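Local coordinates for mandelate racemase/muconate lactonizing enzyme (Roseovarius nubinhibens, PDB 2QDD), which is of unknown function but, as an enolase-superfamily member, probably uses magnesium to stabilise an enolate formed by removing a proton next to a carboxylate, at residues A110-L115 with Q125-E130; Q279-G284 with L307-S312; S139-G144 with G151-A156; P239-E244 with Q290-D295. All coordinates share one frame; numbering follows the deposited sequence. Where two conformers were deposited one is given.

Contact 1: A110-L115 with Q125-E130; sequences ACWDIL and QLLGGE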
loop_
_atom_site.group_PDB
_atom_site.type_symbol
_atom_site.label_atom_id
_atom_site.label_comp_id
_atom_site.label_asym_id
_atom_site.label_seq_id
_atom_site.Cartn_x
_atom_site.Cartn_y
_atom_site.Cartn_z
ATOM N N ALA A 110 25.861 26.008 22.914
ATOM C CA ALA A 110 26.915 26.426 23.831
ATOM C C ALA A 110 27.873 25.299 24.196
ATOM O O ALA A 110 29.057 25.544 24.439
ATOM C CB ALA A 110 26.312 27.035 25.074
ATOM N N CYS A 111 27.366 24.068 24.231
ATOM C CA CYS A 111 28.213 22.888 24.419
ATOM C C CYS A 111 29.088 22.573 23.206
ATOM O O CYS A 111 30.218 22.101 23.366
ATOM C CB CYS A 111 27.367 21.673 24.778
ATOM S SG CYS A 111 26.644 21.711 26.429
ATOM N N TRP A 112 28.556 22.816 22.004
ATOM C CA TRP A 112 29.325 22.710 20.758
ATOM C C TRP A 112 30.473 23.723 20.729
ATOM O O TRP A 112 31.598 23.376 20.361
ATOM C CB TRP A 112 28.420 22.897 19.524
ATOM C CG TRP A 112 27.802 21.613 19.009
ATOM C CD1 TRP A 112 26.570 21.121 19.319
ATOM C CD2 TRP A 112 28.388 20.670 18.097
ATOM N NE1 TRP A 112 26.351 19.932 18.672
ATOM C CE2 TRP A 112 27.446 19.631 17.908
ATOM C CE3 TRP A 112 29.618 20.598 17.425
ATOM C CZ2 TRP A 112 27.695 18.526 17.081
ATOM C CZ3 TRP A 112 29.866 19.499 16.594
ATOM C CH2 TRP A 112 28.907 18.479 16.432
ATOM N N ASP A 113 30.168 24.964 21.116
ATOM C CA ASP A 113 31.148 26.037 21.328
ATOM C C ASP A 113 32.312 25.632 22.239
ATOM O O ASP A 113 33.470 25.846 21.884
ATOM C CB ASP A 113 30.441 27.277 21.891
ATOM C CG ASP A 113 31.250 28.563 21.719
ATOM O OD1 ASP A 113 32.304 28.566 21.039
ATOM O OD2 ASP A 113 30.809 29.593 22.270
ATOM N N ILE A 114 31.993 25.032 23.389
ATOM C CA ILE A 114 32.991 24.514 24.336
ATOM C C ILE A 114 33.847 23.407 23.711
ATOM O O ILE A 114 35.083 23.454 23.791
ATOM C CB ILE A 114 32.334 24.029 25.663
ATOM C CG1 ILE A 114 31.793 25.219 26.464
ATOM C CG2 ILE A 114 33.318 23.226 26.526
ATOM C CD1 ILE A 114 30.714 24.847 27.471
ATOM N N LEU A 115 33.190 22.435 23.079
ATOM C CA LEU A 115 33.874 21.337 22.388
ATOM C C LEU A 115 34.831 21.814 21.288
ATOM O O LEU A 115 35.936 21.287 21.152
ATOM C CB LEU A 115 32.870 20.335 21.809
ATOM C CG LEU A 115 33.530 19.156 21.078
ATOM C CD1 LEU A 115 34.155 18.163 22.051
ATOM C CD2 LEU A 115 32.599 18.471 20.106
ATOM N N GLN A 125 34.258 22.447 10.833
ATOM C CA GLN A 125 35.179 21.316 10.728
ATOM C C GLN A 125 34.754 20.126 11.580
ATOM O O GLN A 125 34.899 18.970 11.163
ATOM C CB GLN A 125 36.604 21.738 11.078
ATOM C CG GLN A 125 37.645 20.675 10.770
ATOM C CD GLN A 125 38.977 21.255 10.344
ATOM O OE1 GLN A 125 39.521 20.888 9.303
ATOM N NE2 GLN A 125 39.512 22.164 11.149
ATOM N N LEU A 126 34.228 20.405 12.769
ATOM C CA LEU A 126 33.659 19.358 13.625
ATOM C C LEU A 126 32.435 18.718 12.980
ATOM O O LEU A 126 32.159 17.537 13.195
ATOM C CB LEU A 126 33.295 19.914 15.003
ATOM C CG LEU A 126 34.423 20.129 16.014
ATOM C CD1 LEU A 126 33.863 20.805 17.248
ATOM C CD2 LEU A 126 35.090 18.817 16.386
ATOM N N LEU A 127 31.728 19.508 12.176
ATOM C CA LEU A 127 30.593 19.032 11.399
ATOM C C LEU A 127 30.992 18.404 10.062
ATOM O O LEU A 127 30.143 17.908 9.327
ATOM C CB LEU A 127 29.574 20.163 11.211
ATOM C CG LEU A 127 28.933 20.613 12.528
ATOM C CD1 LEU A 127 28.360 22.016 12.432
ATOM C CD2 LEU A 127 27.890 19.614 13.012
ATOM N N GLY A 128 32.285 18.427 9.756
ATOM C CA GLY A 128 32.861 17.556 8.738
ATOM C C GLY A 128 33.237 18.254 7.446
ATOM O O GLY A 128 33.677 17.603 6.502
ATOM N N GLY A 129 33.068 19.576 7.399
ATOM C CA GLY A 129 33.333 20.351 6.183
ATOM C C GLY A 129 34.815 20.535 5.896
ATOM O O GLY A 129 35.629 20.553 6.821
ATOM N N GLU A 130 35.163 20.673 4.618
ATOM C CA GLU A 130 36.557 20.873 4.204
ATOM C C GLU A 130 37.062 22.298 4.390
ATOM O O GLU A 130 38.262 22.518 4.551
ATOM C CB GLU A 130 36.778 20.441 2.747
ATOM C CG GLU A 130 35.914 21.142 1.698
ATOM C CD GLU A 130 36.518 21.093 0.298
ATOM O OE1 GLU A 130 35.747 21.219 -0.679
ATOM O OE2 GLU A 130 37.755 20.932 0.170
#
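W112 is held at its indole NE1 by a hydrogen bond to T275 OG1, and it turns the six-membered end of the ring to L126 and L127. L126 CB sits at the ring edge, near its plane, 3.8 Å from W112 CZ3. L127 comes in obliquely through one methyl, its CD2 3.7 Å from W112 CH2. L115 stands three residues, nearly one turn, further along the helix. Its CG lies anti to the backbone N (chi1 -180°), which carries CD2 to within 3.9 Å of L126 CD1. L126 is thus shared, its CB by the ring and its CD1 by L115. The contact is apolar throughout. Just past L127 the short helix 123-126 closes with a Schellman motif. G128 has a phi of 107° there, and its N makes a weak bond back to Q125 O. A side chain at G128 would press on the carbonyl before it. L121 of the second subunit packs on L115. Around the contact, L86 of helix 86-96 touches both W112 and L115. L274 and R278 of helix 274-287 touch the W112 side chain, and I40 of strand 29-42 meets C111 and I114.

Contact 2: Q279-G284 with L307-S312; sequences QIRDFG and LHLAAS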
loop_
_atom_site.group_PDB
_atom_site.type_symbol
_atom_site.label_atom_id
_atom_site.label_comp_id
_atom_site.label_asym_id
_atom_site.label_seq_id
_atom_site.Cartn_x
_atom_site.Cartn_y
_atom_site.Cartn_z
ATOM N N GLN A 279 22.140 15.358 12.378
ATOM C CA GLN A 279 21.535 14.066 12.031
ATOM C C GLN A 279 20.526 14.178 10.884
ATOM O O GLN A 279 20.537 13.360 9.963
ATOM C CB GLN A 279 20.878 13.393 13.247
ATOM C CG GLN A 279 20.455 11.938 12.948
ATOM C CD GLN A 279 19.463 11.326 13.936
ATOM O OE1 GLN A 279 19.353 10.101 14.022
ATOM N NE2 GLN A 279 18.732 12.166 14.668
ATOM N N ILE A 280 19.672 15.196 10.951
ATOM C CA ILE A 280 18.732 15.536 9.876
ATOM C C ILE A 280 19.432 15.921 8.564
ATOM O O ILE A 280 19.036 15.469 7.482
ATOM C CB ILE A 280 17.761 16.648 10.337
ATOM C CG1 ILE A 280 16.886 16.120 11.474
ATOM C CG2 ILE A 280 16.892 17.159 9.178
ATOM C CD1 ILE A 280 16.340 17.198 12.370
ATOM N N ARG A 281 20.479 16.734 8.675
ATOM C CA ARG A 281 21.298 17.131 7.528
ATOM C C ARG A 281 21.883 15.923 6.808
ATOM O O ARG A 281 21.795 15.820 5.582
ATOM C CB ARG A 281 22.429 18.068 7.973
ATOM C CG ARG A 281 23.124 18.809 6.823
ATOM C CD ARG A 281 24.342 18.060 6.279
ATOM N NE ARG A 281 25.325 17.690 7.308
ATOM C CZ ARG A 281 26.309 18.481 7.728
ATOM N NH1 ARG A 281 26.438 19.706 7.236
ATOM N NH2 ARG A 281 27.168 18.050 8.648
ATOM N N ASP A 282 22.490 15.029 7.583
ATOM C CA ASP A 282 23.093 13.806 7.076
ATOM C C ASP A 282 22.065 12.854 6.459
ATOM O O ASP A 282 22.348 12.203 5.452
ATOM C CB ASP A 282 23.851 13.095 8.203
ATOM C CG ASP A 282 25.156 13.808 8.591
ATOM O OD1 ASP A 282 25.534 14.829 7.959
ATOM O OD2 ASP A 282 25.815 13.329 9.537
ATOM N N PHE A 283 20.885 12.772 7.071
ATOM C CA PHE A 283 19.761 12.047 6.485
ATOM C C PHE A 283 19.382 12.628 5.120
ATOM O O PHE A 283 19.211 11.880 4.159
ATOM C CB PHE A 283 18.546 12.035 7.425
ATOM C CG PHE A 283 17.347 11.326 6.852
ATOM C CD1 PHE A 283 16.254 12.045 6.385
ATOM C CD2 PHE A 283 17.313 9.941 6.777
ATOM C CE1 PHE A 283 15.147 11.400 5.848
ATOM C CE2 PHE A 283 16.209 9.284 6.241
ATOM C CZ PHE A 283 15.126 10.014 5.777
ATOM N N GLY A 284 19.269 13.956 5.050
ATOM C CA GLY A 284 18.952 14.662 3.805
ATOM C C GLY A 284 19.934 14.420 2.673
ATOM O O GLY A 284 19.530 14.239 1.526
ATOM N N LEU A 307 25.022 28.642 10.127
ATOM C CA LEU A 307 25.883 28.817 8.954
ATOM C C LEU A 307 27.106 27.907 8.956
ATOM O O LEU A 307 27.619 27.560 7.897
ATOM C CB LEU A 307 26.305 30.277 8.778
ATOM C CG LEU A 307 26.481 30.683 7.312
ATOM C CD1 LEU A 307 25.285 31.465 6.808
ATOM C CD2 LEU A 307 27.753 31.466 7.117
ATOM N N HIS A 308 27.558 27.518 10.144
ATOM C CA HIS A 308 28.536 26.442 10.300
ATOM C C HIS A 308 28.024 25.104 9.750
ATOM O O HIS A 308 28.785 24.354 9.128
ATOM C CB HIS A 308 28.922 26.274 11.778
ATOM C CG HIS A 308 29.974 27.230 12.250
ATOM N ND1 HIS A 308 31.288 27.155 11.843
ATOM C CD2 HIS A 308 29.912 28.265 13.122
ATOM C CE1 HIS A 308 31.985 28.111 12.431
ATOM N NE2 HIS A 308 31.173 28.798 13.212
ATOM N N LEU A 309 26.742 24.810 9.995
ATOM C CA LEU A 309 26.091 23.622 9.435
ATOM C C LEU A 309 25.877 23.752 7.929
ATOM O O LEU A 309 26.144 22.812 7.184
ATOM C CB LEU A 309 24.764 23.327 10.151
ATOM C CG LEU A 309 24.165 21.927 9.941
ATOM C CD1 LEU A 309 25.035 20.834 10.532
ATOM C CD2 LEU A 309 22.770 21.849 10.521
ATOM N N ALA A 310 25.400 24.918 7.497
ATOM C CA ALA A 310 25.257 25.242 6.073
ATOM C C ALA A 310 26.546 25.065 5.251
ATOM O O ALA A 310 26.514 24.477 4.169
ATOM C CB ALA A 310 24.698 26.651 5.904
ATOM N N ALA A 311 27.670 25.550 5.779
ATOM C CA ALA A 311 28.956 25.515 5.069
ATOM C C ALA A 311 29.543 24.115 4.972
ATOM O O ALA A 311 30.191 23.777 3.983
ATOM C CB ALA A 311 29.951 26.452 5.726
ATOM N N SER A 312 29.304 23.301 5.998
ATOM C CA SER A 312 29.786 21.918 6.040
ATOM C C SER A 312 28.921 20.952 5.217
ATOM O O SER A 312 29.249 19.771 5.092
ATOM C CB SER A 312 29.861 21.447 7.492
ATOM O OG SER A 312 28.578 21.485 8.094
#
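R281 aims one guanidinium N-H at S312 with almost no deviation from a straight line. The NH1 to S312 OG bond is 2.9 Å long with an angle of 177°, and OG lies in the guanidinium plane. A bent chain makes this possible. CG is anti to the backbone N, then chi2 (-92°) and chi3 fold the side chain over. The fold also brings NE back to its own neighbour: R281 NE meets D282 OD1 at 2.9 Å in a salt bridge, again close to the plane. The group is therefore held flat from two edges. A methyl of L309 lies over part of one face. This CD1 is 3.6 Å above the plane of the R281 guanidinium, shifted toward the rim. L309 O is 3.1 Å from R281 NH1, but the angle is too poor for a bond. Two further partners complete the grip: NH1 also bonds T313 OG1, and NH2 makes a weak bond to L127 O. The positive charge sits by the carbonyl-rich C-terminal end of helix 300-311, which would be expected to suit it. A leucine in its place has no N-H to offer, and D282 would probably be left short of its charged mate, with S312 and T313 no longer tied to this helix. I293 of strand 290-293 touches both R281 and L309. Helices 274-287 and 300-311 come just before and just after that strand in the chain. This is how outer helices pack around a strand in the beta/alpha barrel of the enolase superfamily.

Contact 3: S139-G144 with G151-A156; sequences SSISTG and GLIAEA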
loop_
_atom_site.group_PDB
_atom_site.type_symbol
_atom_site.label_atom_id
_atom_site.label_comp_id
_atom_site.label_asym_id
_atom_site.label_seq_id
_atom_site.Cartn_x
_atom_site.Cartn_y
_atom_site.Cartn_z
ATOM N N SER A 139 17.295 36.887 -0.288
ATOM C CA SER A 139 16.492 38.065 0.032
ATOM C C SER A 139 15.084 37.694 0.473
ATOM O O SER A 139 14.605 36.594 0.190
ATOM C CB SER A 139 16.411 38.995 -1.177
ATOM O OG SER A 139 15.643 38.420 -2.221
ATOM N N SER A 140 14.426 38.626 1.159
ATOM C CA SER A 140 13.024 38.481 1.530
ATOM C C SER A 140 12.178 39.516 0.808
ATOM O O SER A 140 12.340 40.720 1.022
ATOM C CB SER A 140 12.853 38.627 3.037
ATOM O OG SER A 140 13.750 37.778 3.726
ATOM N N ILE A 141 11.282 39.033 -0.047
ATOM C CA ILE A 141 10.426 39.890 -0.859
ATOM C C ILE A 141 9.000 39.889 -0.310
ATOM O O ILE A 141 8.281 38.896 -0.428
ATOM C CB ILE A 141 10.427 39.456 -2.351
ATOM C CG1 ILE A 141 11.852 39.156 -2.856
ATOM C CG2 ILE A 141 9.674 40.470 -3.224
ATOM C CD1 ILE A 141 12.813 40.352 -2.888
ATOM N N SER A 142 8.611 41.014 0.288
ATOM C CA SER A 142 7.309 41.183 0.941
ATOM C C SER A 142 6.156 41.158 -0.057
ATOM O O SER A 142 6.330 41.513 -1.223
ATOM C CB SER A 142 7.279 42.504 1.719
ATOM O OG SER A 142 8.004 42.408 2.933
ATOM N N THR A 143 4.985 40.737 0.419
ATOM C CA THR A 143 3.777 40.619 -0.403
ATOM C C THR A 143 3.315 41.981 -0.933
ATOM O O THR A 143 3.420 42.997 -0.241
ATOM C CB THR A 143 2.620 39.951 0.388
ATOM O OG1 THR A 143 3.150 39.028 1.349
ATOM C CG2 THR A 143 1.686 39.202 -0.547
ATOM N N GLY A 144 2.826 41.991 -2.171
ATOM C CA GLY A 144 2.242 43.184 -2.774
ATOM C C GLY A 144 1.661 42.886 -4.139
ATOM O O GLY A 144 1.172 41.782 -4.386
ATOM N N GLY A 151 9.768 44.972 -8.475
ATOM C CA GLY A 151 10.595 46.126 -8.115
ATOM C C GLY A 151 11.483 45.879 -6.908
ATOM O O GLY A 151 12.647 46.290 -6.896
ATOM N N LEU A 152 10.932 45.210 -5.893
ATOM C CA LEU A 152 11.699 44.762 -4.728
ATOM C C LEU A 152 12.794 43.743 -5.066
ATOM O O LEU A 152 13.827 43.699 -4.397
ATOM C CB LEU A 152 10.769 44.186 -3.653
ATOM C CG LEU A 152 9.939 45.137 -2.783
ATOM C CD1 LEU A 152 8.839 44.367 -2.065
ATOM C CD2 LEU A 152 10.800 45.895 -1.775
ATOM N N ILE A 153 12.554 42.936 -6.100
ATOM C CA ILE A 153 13.509 41.930 -6.582
ATOM C C ILE A 153 14.702 42.589 -7.286
ATOM O O ILE A 153 15.857 42.216 -7.045
ATOM C CB ILE A 153 12.797 40.865 -7.489
ATOM C CG1 ILE A 153 12.151 39.779 -6.622
ATOM C CG2 ILE A 153 13.748 40.235 -8.517
ATOM C CD1 ILE A 153 11.084 38.973 -7.336
ATOM N N ALA A 154 14.410 43.582 -8.129
ATOM C CA ALA A 154 15.437 44.401 -8.785
ATOM C C ALA A 154 16.280 45.204 -7.786
ATOM O O ALA A 154 17.486 45.385 -7.985
ATOM C CB ALA A 154 14.803 45.323 -9.820
ATOM N N GLU A 155 15.631 45.667 -6.716
ATOM C CA GLU A 155 16.305 46.266 -5.567
ATOM C C GLU A 155 17.240 45.274 -4.862
ATOM O O GLU A 155 18.366 45.626 -4.501
ATOM C CB GLU A 155 15.264 46.806 -4.585
ATOM C CG GLU A 155 15.789 47.831 -3.593
ATOM C CD GLU A 155 14.726 48.280 -2.601
ATOM O OE1 GLU A 155 14.936 48.095 -1.381
ATOM O OE2 GLU A 155 13.682 48.817 -3.038
ATOM N N ALA A 156 16.764 44.044 -4.681
ATOM C CA ALA A 156 17.525 42.989 -4.008
ATOM C C ALA A 156 18.714 42.527 -4.837
ATOM O O ALA A 156 19.789 42.261 -4.294
ATOM C CB ALA A 156 16.619 41.811 -3.677
#
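I141 fills the tight part of this contact with all three of its outer carbons. Its CG1 lies 3.8 Å from I153 CG1, the two side chains crossing at about a right angle. I141 CG2 rests 3.9 Å from L152 CB. I141 CD1 reaches the helix backbone at L152 O, 3.8 Å away, and also nears A156. CG1 beside the backbone N and CG2 anti to it (chi1 -45°) set the two branches on different helix residues. Cut back to alanine, the residue keeps no branch to reach the helix, and a gap is likely to open where I153 CG1 and L152 CB lose their strand-side neighbour. The strand and helix begin the beta-alpha-beta unit of strand 135-141, helix 146-159 and strand 163-167 in the enolase-type barrel. Their axes run nearly antiparallel, at 164°, and approach to 8.8 Å. At the other end S139 CB meets A156 CB at 3.8 Å, small against small. S139 OG is hydrogen-bonded to H164 ND1 on the next strand. The solvent side is looser. There L152 is only partly buried, and its CD1 leans 3.9 Å from the backbone S142 O. S142 itself is exposed, and its CB stays 4.5 Å from L152 CD1.

Contact 4: P239-E244 with Q290-D295; sequences PIMLDE and QMHIED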
loop_
_atom_site.group_PDB
_atom_site.type_symbol
_atom_site.label_atom_id
_atom_site.label_comp_id
_atom_site.label_asym_id
_atom_site.label_seq_id
_atom_site.Cartn_x
_atom_site.Cartn_y
_atom_site.Cartn_z
ATOM N N PRO A 239 8.373 21.351 -7.296
ATOM C CA PRO A 239 9.134 20.903 -6.124
ATOM C C PRO A 239 8.590 21.480 -4.812
ATOM O O PRO A 239 8.288 22.671 -4.740
ATOM C CB PRO A 239 10.551 21.456 -6.385
ATOM C CG PRO A 239 10.620 21.698 -7.838
ATOM C CD PRO A 239 9.225 22.104 -8.236
ATOM N N ILE A 240 8.466 20.632 -3.793
ATOM C CA ILE A 240 7.918 21.054 -2.505
ATOM C C ILE A 240 8.995 21.042 -1.424
ATOM O O ILE A 240 9.696 20.044 -1.232
ATOM C CB ILE A 240 6.637 20.245 -2.109
ATOM C CG1 ILE A 240 5.398 20.899 -2.721
ATOM C CG2 ILE A 240 6.434 20.181 -0.590
ATOM C CD1 ILE A 240 4.827 20.146 -3.883
ATOM N N MET A 241 9.131 22.182 -0.748
ATOM C CA MET A 241 10.058 22.366 0.364
ATOM C C MET A 241 9.253 22.378 1.663
ATOM O O MET A 241 8.325 23.175 1.813
ATOM C CB MET A 241 10.804 23.694 0.178
ATOM C CG MET A 241 11.628 24.191 1.366
ATOM S SD MET A 241 13.345 23.671 1.401
ATOM C CE MET A 241 13.865 23.780 -0.318
ATOM N N LEU A 242 9.595 21.488 2.590
ATOM C CA LEU A 242 8.952 21.485 3.905
ATOM C C LEU A 242 9.804 22.189 4.949
ATOM O O LEU A 242 11.014 22.304 4.781
ATOM C CB LEU A 242 8.639 20.062 4.356
ATOM C CG LEU A 242 7.635 19.280 3.510
ATOM C CD1 LEU A 242 7.456 17.913 4.113
ATOM C CD2 LEU A 242 6.298 19.994 3.393
ATOM N N ASP A 243 9.160 22.659 6.020
ATOM C CA ASP A 243 9.805 23.505 7.030
ATOM C C ASP A 243 9.126 23.334 8.392
ATOM O O ASP A 243 9.569 22.532 9.211
ATOM C CB ASP A 243 9.817 24.977 6.571
ATOM C CG ASP A 243 10.582 25.912 7.529
ATOM O OD1 ASP A 243 11.320 25.434 8.419
ATOM O OD2 ASP A 243 10.444 27.145 7.377
ATOM N N GLU A 244 8.042 24.069 8.622
ATOM C CA GLU A 244 7.501 24.262 9.972
ATOM C C GLU A 244 6.830 23.032 10.586
ATOM O O GLU A 244 6.700 22.953 11.806
ATOM C CB GLU A 244 6.544 25.456 10.003
ATOM C CG GLU A 244 7.231 26.808 9.790
ATOM C CD GLU A 244 7.237 27.253 8.333
ATOM O OE1 GLU A 244 6.905 26.433 7.452
ATOM O OE2 GLU A 244 7.574 28.425 8.063
ATOM N N GLN A 290 17.488 18.666 -1.024
ATOM C CA GLN A 290 18.170 19.954 -1.039
ATOM C C GLN A 290 17.649 20.815 0.105
ATOM O O GLN A 290 16.469 20.771 0.416
ATOM C CB GLN A 290 17.942 20.642 -2.374
ATOM C CG GLN A 290 18.719 20.021 -3.516
ATOM C CD GLN A 290 18.745 20.908 -4.733
ATOM O OE1 GLN A 290 17.707 21.390 -5.186
ATOM N NE2 GLN A 290 19.934 21.136 -5.271
ATOM N N MET A 291 18.531 21.575 0.750
ATOM C CA MET A 291 18.276 22.043 2.115
ATOM C C MET A 291 18.651 23.509 2.326
ATOM O O MET A 291 19.742 23.920 1.954
ATOM C CB MET A 291 18.991 21.148 3.140
ATOM C CG MET A 291 18.455 19.715 3.222
ATOM S SD MET A 291 19.393 18.620 4.302
ATOM C CE MET A 291 20.736 18.086 3.253
ATOM N N HIS A 292 17.737 24.293 2.906
ATOM C CA HIS A 292 18.072 25.613 3.460
ATOM C C HIS A 292 18.426 25.434 4.928
ATOM O O HIS A 292 17.663 24.841 5.682
ATOM C CB HIS A 292 16.896 26.592 3.367
ATOM C CG HIS A 292 16.495 26.941 1.970
ATOM N ND1 HIS A 292 17.130 27.913 1.229
ATOM C CD2 HIS A 292 15.500 26.466 1.186
ATOM C CE1 HIS A 292 16.556 28.011 0.045
ATOM N NE2 HIS A 292 15.564 27.142 -0.008
ATOM N N ILE A 293 19.590 25.927 5.332
ATOM C CA ILE A 293 20.024 25.802 6.721
ATOM C C ILE A 293 20.289 27.179 7.331
ATOM O O ILE A 293 21.214 27.889 6.933
ATOM C CB ILE A 293 21.236 24.845 6.884
ATOM C CG1 ILE A 293 20.900 23.450 6.322
ATOM C CG2 ILE A 293 21.658 24.775 8.342
ATOM C CD1 ILE A 293 22.001 22.411 6.455
ATOM N N GLU A 294 19.449 27.527 8.300
ATOM C CA GLU A 294 19.333 28.872 8.862
ATOM C C GLU A 294 18.724 28.710 10.252
ATOM O O GLU A 294 18.382 27.602 10.637
ATOM C CB GLU A 294 18.420 29.726 7.985
ATOM C CG GLU A 294 17.019 29.151 7.778
ATOM C CD GLU A 294 16.328 29.741 6.569
ATOM O OE1 GLU A 294 16.917 29.703 5.465
ATOM O OE2 GLU A 294 15.197 30.253 6.722
ATOM N N ASP A 295 18.586 29.787 11.017
ATOM C CA ASP A 295 17.755 29.691 12.210
ATOM C C ASP A 295 16.471 30.503 12.108
ATOM O O ASP A 295 16.236 31.194 11.111
ATOM C CB ASP A 295 18.543 29.957 13.505
ATOM C CG ASP A 295 18.016 29.138 14.702
ATOM O OD1 ASP A 295 18.626 29.183 15.794
ATOM O OD2 ASP A 295 16.980 28.453 14.556
#
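M241 lays its sulfur and methyl against the edge of the H292 ring. This is a Met-aromatic contact inside the beta/alpha barrel of the enolase superfamily, between strands 240-242 and 290-293. Strand 263-266 lies between the two in the sheet, so they meet through side chains. M241 SD is 4.7 Å from the centroid of the H292 ring and 84° off its normal. The sulfur thus sees the rim and not a face. H292 CD2 takes most of the contact, at 3.5 Å from both SD and CE of M241. CG of M241 is anti to the backbone N (chi1 169°), and the chain then bends twice to bring the thioether across the gap. The histidine is fixed from elsewhere, by a hydrogen bond from ND1 to A320 O. Its NE2 is buried here without a polar partner in the model. Close by is the metal site. D243 and E244 follow strand 240-242, and with D196 and E220, the latter touching M241, they bind magnesium, which is absent from this chain. D243 OD1 and OD2 form salt bridges with R270 and K267. At the far end of the contact lies Q290, which adds its backbone to the surface that M241 meets. The M241 methyl extends to it there, its CE 4.0 Å from Q290 O.

All four contacts are largely buried. Contacts 1, 2 and 4 are connected, while contact 3 stands apart, about 20 Å from contact 4, the nearest, centre to centre, with an open rim at S142 and L152. L127 joins contact 1 to contact 2 by packing on L309 and S312. Contacts 2 and 4 share a neighbourhood because strand 290-293 falls between helices 274-287 and 300-311; I293 packs on both helices and M291 on helix 274-287. Contacts 3 and 4 reach the same barrel sheet at different strands. Chemistry follows place: contacts 1 and 3 are apolar, contact 2 centres on a buried arginine, and contact 4 sets a methionine against the edge of a histidine ring beside the acidic metal site.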